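PDB 5WA1: programmed cell death 6-interacting protein from Homo sapiens, which takes part in multivesicular body sorting, endocytosis, membrane repair, cytokinesis and apoptosis, and is represented here by its Bro1 domain, the part that binds CHMP4 proteins. Local coordinates for residues Q29-S34 and K117-K122; T113-D118 and K131-S136; P202-T207 and K255-K260. All blocks are in the same frame, centred on the assembly; numbering follows the deposited sequence.

Contact 1 of 3, residues Q29-S34 and K117-K122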
loop_
_atom_site.group_PDB
_atom_site.type_symbol
_atom_site.label_atom_id
_atom_site.label_comp_id
_atom_site.label_asym_id
_atom_site.label_seq_id
_atom_site.Cartn_x
_atom_site.Cartn_y
_atom_site.Cartn_z
ATOM N N GLN A 29 3.073 -9.240 -4.464
ATOM C CA GLN A 29 4.267 -9.925 -4.942
ATOM C C GLN A 29 4.995 -9.075 -5.982
ATOM O O GLN A 29 4.377 -8.322 -6.739
ATOM C CB GLN A 29 3.902 -11.287 -5.538
ATOM C CG GLN A 29 3.334 -12.266 -4.520
ATOM C CD GLN A 29 4.349 -12.658 -3.456
ATOM O OE1 GLN A 29 4.333 -12.133 -2.339
ATOM N NE2 GLN A 29 5.232 -13.591 -3.796
ATOM N N LEU A 30 6.323 -9.197 -6.008
ATOM C CA LEU A 30 7.129 -8.438 -6.949
ATOM C C LEU A 30 7.059 -9.067 -8.339
ATOM O O LEU A 30 6.871 -10.277 -8.489
ATOM C CB LEU A 30 8.587 -8.373 -6.479
ATOM C CG LEU A 30 9.019 -7.287 -5.478
ATOM C CD1 LEU A 30 8.313 -7.406 -4.136
ATOM C CD2 LEU A 30 10.525 -7.328 -5.287
ATOM N N LYS A 31 7.208 -8.227 -9.362
ATOM C CA LYS A 31 7.287 -8.715 -10.732
ATOM C C LYS A 31 8.675 -9.277 -11.008
ATOM O O LYS A 31 9.676 -8.766 -10.505
ATOM C CB LYS A 31 6.968 -7.595 -11.724
ATOM C CG LYS A 31 5.565 -7.012 -11.568
ATOM C CD LYS A 31 5.368 -5.728 -12.377
ATOM C CE LYS A 31 5.581 -5.939 -13.874
ATOM N NZ LYS A 31 4.858 -7.123 -14.423
ATOM N N LYS A 32 8.726 -10.339 -11.802
ATOM C CA LYS A 32 9.983 -10.940 -12.214
ATOM C C LYS A 32 10.399 -10.382 -13.569
ATOM O O LYS A 32 9.562 -9.988 -14.387
ATOM C CB LYS A 32 9.849 -12.464 -12.285
ATOM C CG LYS A 32 9.455 -13.116 -10.973
ATOM C CD LYS A 32 9.141 -14.586 -11.173
ATOM C CE LYS A 32 8.453 -15.182 -9.955
ATOM N NZ LYS A 32 7.977 -16.565 -10.234
ATOM N N THR A 33 11.707 -10.334 -13.800
ATOM C CA THR A 33 12.213 -9.848 -15.072
ATOM C C THR A 33 13.407 -10.693 -15.481
ATOM O O THR A 33 14.070 -11.309 -14.641
ATOM C CB THR A 33 12.601 -8.358 -15.004
ATOM O OG1 THR A 33 13.069 -7.917 -16.287
ATOM C CG2 THR A 33 13.686 -8.129 -13.966
ATOM N N SER A 34 13.661 -10.734 -16.781
ATOM C CA SER A 34 14.816 -11.450 -17.288
ATOM C C SER A 34 16.059 -10.572 -17.199
ATOM O O SER A 34 15.977 -9.341 -17.245
ATOM C CB SER A 34 14.571 -11.883 -18.729
ATOM O OG SER A 34 14.092 -10.788 -19.485
ATOM N N LYS A 117 7.280 -10.117 -16.294
ATOM C CA LYS A 117 6.194 -11.027 -16.141
ATOM C C LYS A 117 5.085 -10.403 -15.282
ATOM O O LYS A 117 5.341 -9.551 -14.467
ATOM C CB LYS A 117 6.732 -12.262 -15.483
ATOM C CG LYS A 117 5.835 -13.453 -15.561
ATOM C CD LYS A 117 6.408 -14.568 -14.729
ATOM C CE LYS A 117 5.392 -15.673 -14.586
ATOM N NZ LYS A 117 5.643 -16.449 -13.349
ATOM N N ASP A 118 3.847 -10.815 -15.501
ATOM C CA ASP A 118 2.738 -10.282 -14.714
ATOM C C ASP A 118 2.885 -10.681 -13.252
ATOM O O ASP A 118 3.213 -11.829 -12.936
ATOM C CB ASP A 118 1.405 -10.785 -15.264
ATOM C CG ASP A 118 0.219 -10.015 -14.712
ATOM O OD1 ASP A 118 -0.276 -10.375 -13.620
ATOM O OD2 ASP A 118 -0.217 -9.046 -15.369
ATOM N N ALA A 119 2.634 -9.721 -12.350
ATOM C CA ALA A 119 2.733 -10.009 -10.926
ATOM C C ALA A 119 1.636 -10.959 -10.459
ATOM O O ALA A 119 1.826 -11.683 -9.473
ATOM C CB ALA A 119 2.673 -8.712 -10.119
ATOM N N PHE A 120 0.491 -10.979 -11.146
ATOM C CA PHE A 120 -0.692 -11.684 -10.662
ATOM C C PHE A 120 -1.125 -12.819 -11.573
ATOM O O PHE A 120 -1.393 -13.925 -11.087
ATOM C CB PHE A 120 -1.861 -10.701 -10.488
ATOM C CG PHE A 120 -1.533 -9.521 -9.626
ATOM C CD1 PHE A 120 -1.088 -9.701 -8.327
ATOM C CD2 PHE A 120 -1.664 -8.232 -10.119
ATOM C CE1 PHE A 120 -0.790 -8.620 -7.535
ATOM C CE2 PHE A 120 -1.352 -7.142 -9.333
ATOM C CZ PHE A 120 -0.921 -7.336 -8.038
ATOM N N ASP A 121 -1.216 -12.572 -12.875
ATOM C CA ASP A 121 -1.706 -13.562 -13.834
ATOM C C ASP A 121 -0.616 -14.597 -14.067
ATOM O O ASP A 121 0.345 -14.352 -14.798
ATOM C CB ASP A 121 -2.102 -12.875 -15.136
ATOM C CG ASP A 121 -2.900 -13.777 -16.060
ATOM O OD1 ASP A 121 -2.870 -15.014 -15.884
ATOM O OD2 ASP A 121 -3.569 -13.238 -16.964
ATOM N N LYS A 122 -0.759 -15.767 -13.446
ATOM C CA LYS A 122 0.245 -16.809 -13.611
ATOM C C LYS A 122 0.137 -17.515 -14.956
ATOM O O LYS A 122 1.106 -18.151 -15.387
ATOM C CB LYS A 122 0.145 -17.818 -12.466
ATOM C CG LYS A 122 0.463 -17.206 -11.109
ATOM C CD LYS A 122 0.466 -18.239 -9.999
ATOM C CE LYS A 122 0.807 -17.596 -8.663
ATOM N NZ LYS A 122 0.729 -18.564 -7.533
#

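Contact 2 of 3, residues T113-D118 and K131-S136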
loop_
_atom_site.group_PDB
_atom_site.type_symbol
_atom_site.label_atom_id
_atom_site.label_comp_id
_atom_site.label_asym_id
_atom_site.label_seq_id
_atom_site.Cartn_x
_atom_site.Cartn_y
_atom_site.Cartn_z
ATOM N N THR A 113 15.731 -4.144 -24.640
ATOM C CA THR A 113 14.413 -4.745 -24.467
ATOM C C THR A 113 14.283 -5.314 -23.061
ATOM O O THR A 113 15.027 -6.220 -22.670
ATOM C CB THR A 113 14.152 -5.835 -25.508
ATOM O OG1 THR A 113 14.037 -5.236 -26.806
ATOM C CG2 THR A 113 12.862 -6.572 -25.183
ATOM N N PHE A 114 13.327 -4.790 -22.310
ATOM C CA PHE A 114 13.043 -5.274 -20.969
ATOM C C PHE A 114 11.840 -6.202 -21.027
ATOM O O PHE A 114 10.808 -5.856 -21.618
ATOM C CB PHE A 114 12.786 -4.114 -20.012
ATOM C CG PHE A 114 13.848 -3.053 -20.057
ATOM C CD1 PHE A 114 15.034 -3.207 -19.356
ATOM C CD2 PHE A 114 13.658 -1.902 -20.804
ATOM C CE1 PHE A 114 16.013 -2.225 -19.398
ATOM C CE2 PHE A 114 14.628 -0.918 -20.854
ATOM C CZ PHE A 114 15.806 -1.079 -20.150
ATOM N N THR A 115 11.989 -7.386 -20.445
ATOM C CA THR A 115 10.935 -8.387 -20.402
ATOM C C THR A 115 10.513 -8.575 -18.956
ATOM O O THR A 115 11.349 -8.882 -18.102
ATOM C CB THR A 115 11.411 -9.710 -20.999
ATOM O OG1 THR A 115 11.812 -9.495 -22.355
ATOM C CG2 THR A 115 10.295 -10.740 -20.962
ATOM N N TRP A 116 9.221 -8.394 -18.692
ATOM C CA TRP A 116 8.665 -8.489 -17.351
ATOM C C TRP A 116 7.450 -9.400 -17.372
ATOM O O TRP A 116 6.706 -9.452 -18.357
ATOM C CB TRP A 116 8.259 -7.120 -16.807
ATOM C CG TRP A 116 9.416 -6.247 -16.462
ATOM C CD1 TRP A 116 10.175 -5.509 -17.324
ATOM C CD2 TRP A 116 9.942 -6.008 -15.152
ATOM N NE1 TRP A 116 11.147 -4.827 -16.631
ATOM C CE2 TRP A 116 11.026 -5.116 -15.295
ATOM C CE3 TRP A 116 9.605 -6.462 -13.873
ATOM C CZ2 TRP A 116 11.772 -4.667 -14.207
ATOM C CZ3 TRP A 116 10.350 -6.014 -12.792
ATOM C CH2 TRP A 116 11.420 -5.130 -12.968
ATOM N N LYS A 117 7.280 -10.117 -16.294
ATOM C CA LYS A 117 6.194 -11.027 -16.141
ATOM C C LYS A 117 5.085 -10.403 -15.282
ATOM O O LYS A 117 5.341 -9.551 -14.467
ATOM C CB LYS A 117 6.732 -12.262 -15.483
ATOM C CG LYS A 117 5.835 -13.453 -15.561
ATOM C CD LYS A 117 6.408 -14.568 -14.729
ATOM C CE LYS A 117 5.392 -15.673 -14.586
ATOM N NZ LYS A 117 5.643 -16.449 -13.349
ATOM N N ASP A 118 3.847 -10.815 -15.501
ATOM C CA ASP A 118 2.738 -10.282 -14.714
ATOM C C ASP A 118 2.885 -10.681 -13.252
ATOM O O ASP A 118 3.213 -11.829 -12.936
ATOM C CB ASP A 118 1.405 -10.785 -15.264
ATOM C CG ASP A 118 0.219 -10.015 -14.712
ATOM O OD1 ASP A 118 -0.276 -10.375 -13.620
ATOM O OD2 ASP A 118 -0.217 -9.046 -15.369
ATOM N N LYS A 131 3.889 -12.682 -20.068
ATOM C CA LYS A 131 5.066 -11.835 -20.154
ATOM C C LYS A 131 4.820 -10.708 -21.146
ATOM O O LYS A 131 3.960 -10.805 -22.028
ATOM C CB LYS A 131 6.299 -12.638 -20.591
ATOM C CG LYS A 131 6.727 -13.739 -19.637
ATOM C CD LYS A 131 7.943 -14.477 -20.185
ATOM C CE LYS A 131 8.517 -15.458 -19.171
ATOM N NZ LYS A 131 9.721 -16.159 -19.699
ATOM N N LEU A 132 5.591 -9.633 -20.998
ATOM C CA LEU A 132 5.588 -8.542 -21.969
ATOM C C LEU A 132 7.001 -7.995 -22.113
ATOM O O LEU A 132 7.659 -7.694 -21.112
ATOM C CB LEU A 132 4.622 -7.428 -21.550
ATOM C CG LEU A 132 4.699 -6.139 -22.376
ATOM C CD1 LEU A 132 4.450 -6.411 -23.862
ATOM C CD2 LEU A 132 3.730 -5.094 -21.838
ATOM N N ALA A 133 7.459 -7.858 -23.356
ATOM C CA ALA A 133 8.780 -7.323 -23.651
ATOM C C ALA A 133 8.634 -6.052 -24.473
ATOM O O ALA A 133 7.952 -6.052 -25.502
ATOM C CB ALA A 133 9.634 -8.348 -24.398
ATOM N N LEU A 134 9.263 -4.972 -24.016
ATOM C CA LEU A 134 9.198 -3.693 -24.706
ATOM C C LEU A 134 10.556 -3.010 -24.676
ATOM O O LEU A 134 11.275 -3.073 -23.673
ATOM C CB LEU A 134 8.149 -2.771 -24.078
ATOM C CG LEU A 134 6.688 -3.189 -24.246
ATOM C CD1 LEU A 134 5.786 -2.293 -23.424
ATOM C CD2 LEU A 134 6.298 -3.149 -25.715
ATOM N N ALA A 135 10.900 -2.355 -25.785
ATOM C CA ALA A 135 12.102 -1.521 -25.857
ATOM C C ALA A 135 11.741 -0.101 -25.414
ATOM O O ALA A 135 11.637 0.836 -26.210
ATOM C CB ALA A 135 12.689 -1.551 -27.267
ATOM N N SER A 136 11.538 0.043 -24.102
ATOM C CA SER A 136 11.072 1.308 -23.545
ATOM C C SER A 136 11.604 1.502 -22.133
ATOM O O SER A 136 11.421 0.637 -21.269
ATOM C CB SER A 136 9.543 1.374 -23.535
ATOM O OG SER A 136 9.090 2.632 -23.059
#

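Contact 3 of 3, residues P202-T207 and K255-K260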
loop_
_atom_site.group_PDB
_atom_site.type_symbol
_atom_site.label_atom_id
_atom_site.label_comp_id
_atom_site.label_asym_id
_atom_site.label_seq_id
_atom_site.Cartn_x
_atom_site.Cartn_y
_atom_site.Cartn_z
ATOM N N PRO A 202 -3.795 0.821 -15.256
ATOM C CA PRO A 202 -4.301 1.841 -14.315
ATOM C C PRO A 202 -5.380 1.347 -13.366
ATOM O O PRO A 202 -5.390 1.748 -12.193
ATOM C CB PRO A 202 -4.826 2.935 -15.252
ATOM C CG PRO A 202 -3.976 2.800 -16.490
ATOM C CD PRO A 202 -3.698 1.329 -16.641
ATOM N N ASP A 203 -6.286 0.484 -13.832
ATOM C CA ASP A 203 -7.339 -0.009 -12.947
ATOM C C ASP A 203 -6.765 -0.835 -11.801
ATOM O O ASP A 203 -7.190 -0.695 -10.649
ATOM C CB ASP A 203 -8.353 -0.826 -13.742
ATOM C CG ASP A 203 -9.466 0.027 -14.307
ATOM O OD1 ASP A 203 -9.242 1.244 -14.483
ATOM O OD2 ASP A 203 -10.563 -0.514 -14.569
ATOM N N THR A 204 -5.793 -1.697 -12.097
ATOM C CA THR A 204 -5.219 -2.546 -11.060
ATOM C C THR A 204 -4.415 -1.733 -10.053
ATOM O O THR A 204 -4.566 -1.920 -8.840
ATOM C CB THR A 204 -4.341 -3.627 -11.688
ATOM O OG1 THR A 204 -5.111 -4.379 -12.632
ATOM C CG2 THR A 204 -3.804 -4.562 -10.612
ATOM N N VAL A 205 -3.533 -0.844 -10.532
ATOM C CA VAL A 205 -2.667 -0.123 -9.600
ATOM C C VAL A 205 -3.444 0.960 -8.868
ATOM O O VAL A 205 -3.093 1.324 -7.742
ATOM C CB VAL A 205 -1.425 0.455 -10.309
ATOM C CG1 VAL A 205 -0.401 -0.655 -10.576
ATOM C CG2 VAL A 205 -1.802 1.171 -11.599
ATOM N N GLY A 206 -4.513 1.484 -9.470
ATOM C CA GLY A 206 -5.401 2.356 -8.720
ATOM C C GLY A 206 -6.037 1.650 -7.537
ATOM O O GLY A 206 -6.158 2.222 -6.448
ATOM N N THR A 207 -6.445 0.392 -7.724
ATOM C CA THR A 207 -7.032 -0.343 -6.606
ATOM C C THR A 207 -5.977 -0.680 -5.559
ATOM O O THR A 207 -6.220 -0.543 -4.358
ATOM C CB THR A 207 -7.734 -1.611 -7.100
ATOM O OG1 THR A 207 -8.851 -1.246 -7.917
ATOM C CG2 THR A 207 -8.242 -2.445 -5.922
ATOM N N LYS A 255 -14.103 -7.782 -10.478
ATOM C CA LYS A 255 -12.800 -8.053 -11.070
ATOM C C LYS A 255 -12.183 -9.263 -10.387
ATOM O O LYS A 255 -12.360 -9.463 -9.183
ATOM C CB LYS A 255 -11.864 -6.845 -10.923
ATOM C CG LYS A 255 -12.427 -5.531 -11.443
ATOM C CD LYS A 255 -11.977 -5.256 -12.865
ATOM C CE LYS A 255 -12.473 -3.908 -13.352
ATOM N NZ LYS A 255 -12.162 -3.689 -14.796
ATOM N N ASP A 256 -11.471 -10.076 -11.152
ATOM C CA ASP A 256 -10.757 -11.218 -10.597
ATOM C C ASP A 256 -9.278 -11.137 -10.945
ATOM O O ASP A 256 -8.640 -12.136 -11.284
ATOM C CB ASP A 256 -11.353 -12.534 -11.082
ATOM C CG ASP A 256 -10.917 -13.713 -10.231
ATOM O OD1 ASP A 256 -10.911 -13.584 -8.985
ATOM O OD2 ASP A 256 -10.566 -14.762 -10.814
ATOM N N THR A 257 -8.716 -9.936 -10.874
ATOM C CA THR A 257 -7.325 -9.784 -11.275
ATOM C C THR A 257 -6.382 -9.950 -10.088
ATOM O O THR A 257 -5.318 -10.562 -10.224
ATOM C CB THR A 257 -7.132 -8.432 -11.968
ATOM O OG1 THR A 257 -7.386 -7.366 -11.053
ATOM C CG2 THR A 257 -8.101 -8.307 -13.117
ATOM N N LEU A 258 -6.779 -9.463 -8.910
ATOM C CA LEU A 258 -5.963 -9.617 -7.718
ATOM C C LEU A 258 -6.113 -11.027 -7.152
ATOM O O LEU A 258 -7.060 -11.741 -7.491
ATOM C CB LEU A 258 -6.351 -8.567 -6.681
ATOM C CG LEU A 258 -6.061 -7.139 -7.145
ATOM C CD1 LEU A 258 -6.468 -6.126 -6.073
ATOM C CD2 LEU A 258 -4.572 -6.984 -7.529
ATOM N N PRO A 259 -5.174 -11.461 -6.308
ATOM C CA PRO A 259 -5.275 -12.801 -5.718
ATOM C C PRO A 259 -6.581 -12.991 -4.956
ATOM O O PRO A 259 -7.186 -12.037 -4.459
ATOM C CB PRO A 259 -4.066 -12.866 -4.779
ATOM C CG PRO A 259 -3.076 -11.916 -5.396
ATOM C CD PRO A 259 -3.900 -10.799 -5.955
ATOM N N LYS A 260 -6.990 -14.262 -4.854
ATOM C CA LYS A 260 -8.325 -14.625 -4.383
ATOM C C LYS A 260 -8.641 -14.043 -3.012
ATOM O O LYS A 260 -9.790 -13.680 -2.729
ATOM C CB LYS A 260 -8.453 -16.148 -4.323
ATOM C CG LYS A 260 -9.088 -16.797 -5.526
ATOM C CD LYS A 260 -9.649 -18.163 -5.143
ATOM C CE LYS A 260 -10.517 -18.060 -3.892
ATOM N NZ LYS A 260 -11.380 -19.260 -3.669
HETATM O O HOH W 1 -7.531 -5.372 -12.518
#

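Contact 1 of 3, residues Q29-S34 and K117-K122
Lys-31 lies nearest Ala-119 and Lys-32 nearest Lys-117, irregular pieces joined through their backbones by one bond, Lys-117 N to Lys-32 O at 3.0 Å and nearly straight (166°). The side chain of Lys-31 doubles the link. Its chain is extended as far as CD, then bends at chi3 and chi4 (60° and 48°), which brings the ammonium back to donate to Lys-117 O. That bond is modelled very short, its length doubtful. Lys-31 CG rests on Ala-119 CB at 3.7 Å. That methyl also meets Gln-29 O, a buried carbonyl with no hydrogen-bond partner in the model, and sits over one face of the Phe-120 ring. Lys-32 and Lys-117 run side by side in the same direction until their NZ atoms come within 3.9 Å, a pair of like charges. Asp-118 OD1 shapes the turn by accepting from Phe-120 N and Asp-121 N on opposite faces of its carboxylate, an Asx turn and Asx motif. Asp-199 accepts from Ala-119 N and salt-bridges Lys-31, so it holds both segments; the Lys-31 side chain also touches Cys-143 and Phe-146 of helix 137-157 and Trp-116 of strand 114-117, while Phe-120 leans on helix 202-226.

Contact 2 of 3, residues T113-D118 and K131-S136
Phe-114 pairs with Leu-134 and Trp-116 with Leu-132 as the hydrogen-bonded pairs of a two-stranded antiparallel sheet, the strand axes 4.7 Å apart. Each pair uses both N-H groups and both carbonyls, giving four bonds. Leu-132 N to Trp-116 O, at 2.9 Å, runs nearly along the C=O axis, whereas Phe-114 N reaches Leu-134 O from well above the carbonyl plane, 3.0 Å away. The CA-H groups of Ala-133, Thr-115 and Lys-131 point at Phe-114 O, Leu-132 O and Trp-116 O. Leu-132 O also accepts from the hydroxyl of Tyr-139. Thr-115 O, on the edge away from strand 131-134, accepts from Thr-33 OG1 and Ser-34 N. The indole NE1 of Trp-116 donates to Glu-140 OE1, and its ring meets Tyr-139 edge-to-face.

On the other sheet face, Thr-115 sets OG1 beside the backbone N (chi1 -59°), which brings it to 3.2 Å from Ala-133 CB. Thr-113 CG2 packs on the same methyl at 3.8 Å. Ala-135 centres an inverse gamma turn, and Ser-136, the N-cap of helix 137-157, makes weak bonds from OG to Tyr-139 N and Ala-191 O. The partner strand thus satisfies Phe-114 and Trp-116, while Thr-115 and Lys-117 turn their main-chain groups to 29-34, engaging strand 114-117 along both edges; Trp-116 NE1 and Leu-132 O tie the strands to helix 137-157.

Contact 3 of 3, residues P202-T207 and K255-K260
Leu-258 and the threonines Thr-204 and Thr-207 form the close-packed part of this contact, where a loop leans on the first turns of helix 202-226. The isobutyl group spreads its two methyls over the helix: CD2 reaches Thr-204 CG2 at 4.0 Å and CD1 reaches Thr-207 CG2 at 4.1 Å. Both threonines hold CG2 anti to the backbone N, which turns the methyls to the leucine. Leu-208, Ile-211 and Phe-120 add to the apolar patch around it. Polar ends are settled elsewhere: Thr-207 OG1 pairs with Gln-251, and Thr-204 OG1 with the carbonyl of Val-198.

Toward the solvent the fit slackens. The hydroxyls of Thr-204 and Thr-257 are too far apart to bond, and a water joins them, donating to Thr-204 OG1 at 2.6 Å and also bonded to Thr-257 OG1. Farther out, the exposed Asp-203 and Lys-255 cross at about a right angle in a long salt bridge, OD2 to NZ 3.6 Å. No direct hydrogen bond spans the two segments. Such packing, an interhelical connection between helices 231-252 and 262-287 folded back on the start of an earlier helix, belongs to the helical array of the Bro1 domain, a family grouped with TPR proteins.

Overall arrangement
Contacts 1 and 2 lie on the same side of the chain's centre, their own centres 11 Å apart, and share Lys-117 and Asp-118: the N-terminal 29-34 runs alongside one edge of strand 114-117, whose other edge holds strand 131-134. Phe-120 carries contact 1 over to contact 3, whose centre lies about 14 Å from its own, packing on Thr-204, Leu-258 and Pro-259. Contacts 2 and 3 do not touch, their nearest atoms about 6 Å apart. Along the chain, contact 3 opens after both others have closed, and it lies within 197-379, the region that interacts with CHMP4 proteins. Together they tie the N-terminal segment, the hairpin and the later helices into one domain.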